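Local coordinates for protein carboxylesterase YbfK (Bacillus subtilis, PDB 4CCY) that hydrolyses carboxylic esters to an alcohol and a carboxylate, as a carboxylesterase of the alpha/beta hydrolase superfamily, at residues Arg148-Ser153 with Pro235-Phe240. Sequence-based numbering, arbitrary orientation.
Sequences RAVVIS and PVLLMF
Leu-237 O takes the amide of Val-151 N at 2.7 Å in an almost straight bond (177° at the hydrogen) and receives a CA-H...O contact from Val-150 CA (3.4 Å). Four more backbone bonds continue the parallel pairing, from Ala-149 N to Pro-235 O at one end to Ser-153 N to Met-239 O (2.8 Å) at the other. The Pro-235 ring stands edge-on against one face of the Arg-148 guanidinium, its CB 3.9 Å above the guanidinium plane, over the centre; Arg-148 NH1 hydrogen-bonds to Phe-290 O. On the face of Val-150 and Ile-152, Val-150 CG1 and Leu-237 CD2 lie side by side, 3.8 Å apart. On the reverse face, Leu-238, with CG anti to the backbone N (chi1 -177°) and chi2 at 57°, sets CD1 3.6 Å from Val-151 CG1 and 3.3 Å from Val-151 O, without a hydrogen bond. Ser-153 OG is hydrogen-bonded to His-273 O; His-273 and nearby Glu-244 probably belong to the charge relay, so the residue just past strand 146-152 borders the likely active site. These adjacent strands of the central alpha/beta hydrolase sheet are flanked by strands 123-128 and 264-268; helix 280-290 packs on Val-150 and Leu-237, helix 249-259 on Leu-238 and Phe-240.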
# COMPACT_ATOMS: atom_id res chain seq x y z
N ARG A 148 7.63 2.69 13.77
CA ARG A 148 6.24 2.25 13.99
C ARG A 148 5.56 1.90 12.67
O ARG A 148 5.88 2.49 11.64
CB ARG A 148 5.43 3.31 14.75
CG ARG A 148 5.96 3.59 16.15
CD ARG A 148 5.02 4.45 17.00
NE ARG A 148 5.15 4.01 18.38
CZ ARG A 148 4.15 3.78 19.22
NH1 ARG A 148 2.89 4.00 18.87
NH2 ARG A 148 4.44 3.36 20.45
N ALA A 149 4.64 0.95 12.70
CA ALA A 149 4.07 0.42 11.46
C ALA A 149 2.55 0.51 11.46
O ALA A 149 1.90 0.11 12.43
CB ALA A 149 4.53 -1.01 11.24
N VAL A 150 1.99 1.02 10.36
CA VAL A 150 0.54 1.15 10.16
C VAL A 150 0.09 0.30 8.98
O VAL A 150 0.54 0.50 7.84
CB VAL A 150 0.11 2.61 9.91
CG1 VAL A 150 -1.40 2.70 9.74
CG2 VAL A 150 0.58 3.54 11.02
N VAL A 151 -0.80 -0.64 9.25
CA VAL A 151 -1.28 -1.57 8.24
C VAL A 151 -2.79 -1.39 8.04
O VAL A 151 -3.59 -1.67 8.94
CB VAL A 151 -0.95 -3.01 8.67
CG1 VAL A 151 -1.52 -4.03 7.68
CG2 VAL A 151 0.56 -3.18 8.82
N ILE A 152 -3.18 -0.91 6.86
CA ILE A 152 -4.59 -0.62 6.56
C ILE A 152 -5.13 -1.56 5.47
O ILE A 152 -4.56 -1.65 4.39
CB ILE A 152 -4.82 0.87 6.12
CG1 ILE A 152 -4.13 1.86 7.09
CG2 ILE A 152 -6.31 1.19 6.00
CD1 ILE A 152 -4.07 3.28 6.57
N SER A 153 -6.23 -2.25 5.79
CA SER A 153 -6.91 -3.16 4.86
C SER A 153 -5.94 -4.08 4.11
O SER A 153 -5.93 -4.10 2.87
CB SER A 153 -7.77 -2.36 3.87
OG SER A 153 -8.66 -1.51 4.58
N PRO A 235 5.78 -1.77 17.22
CA PRO A 235 4.40 -1.31 17.35
C PRO A 235 3.66 -1.29 16.01
O PRO A 235 4.12 -0.67 15.04
CB PRO A 235 4.54 0.12 17.88
CG PRO A 235 5.91 0.18 18.48
CD PRO A 235 6.75 -0.73 17.64
N VAL A 236 2.52 -1.97 15.99
CA VAL A 236 1.69 -2.06 14.81
C VAL A 236 0.32 -1.45 15.10
O VAL A 236 -0.27 -1.72 16.15
CB VAL A 236 1.55 -3.54 14.33
CG1 VAL A 236 0.52 -3.68 13.21
CG2 VAL A 236 2.90 -4.10 13.89
N LEU A 237 -0.15 -0.61 14.18
CA LEU A 237 -1.55 -0.21 14.11
C LEU A 237 -2.21 -0.90 12.92
O LEU A 237 -1.76 -0.74 11.77
CB LEU A 237 -1.68 1.31 13.97
CG LEU A 237 -3.07 1.83 13.58
CD1 LEU A 237 -4.12 1.60 14.68
CD2 LEU A 237 -3.00 3.30 13.19
N LEU A 238 -3.26 -1.67 13.19
CA LEU A 238 -3.99 -2.43 12.18
C LEU A 238 -5.44 -1.95 12.04
O LEU A 238 -6.20 -1.96 13.02
CB LEU A 238 -3.99 -3.93 12.53
CG LEU A 238 -4.66 -4.87 11.51
CD1 LEU A 238 -4.05 -4.75 10.12
CD2 LEU A 238 -4.61 -6.32 11.99
N MET A 239 -5.81 -1.54 10.83
CA MET A 239 -7.13 -0.98 10.59
C MET A 239 -7.87 -1.71 9.47
O MET A 239 -7.33 -1.92 8.39
CB MET A 239 -7.04 0.52 10.26
CG MET A 239 -6.34 1.34 11.35
SD MET A 239 -6.27 3.10 10.98
CE MET A 239 -7.96 3.59 11.30
N PHE A 240 -9.10 -2.11 9.75
CA PHE A 240 -9.98 -2.66 8.72
C PHE A 240 -11.22 -1.79 8.63
O PHE A 240 -11.58 -1.09 9.58
CB PHE A 240 -10.44 -4.07 9.09
CG PHE A 240 -9.33 -5.05 9.29
CD1 PHE A 240 -8.73 -5.69 8.20
CD2 PHE A 240 -8.92 -5.39 10.58
CE1 PHE A 240 -7.72 -6.63 8.41
CE2 PHE A 240 -7.91 -6.33 10.78
CZ PHE A 240 -7.31 -6.94 9.70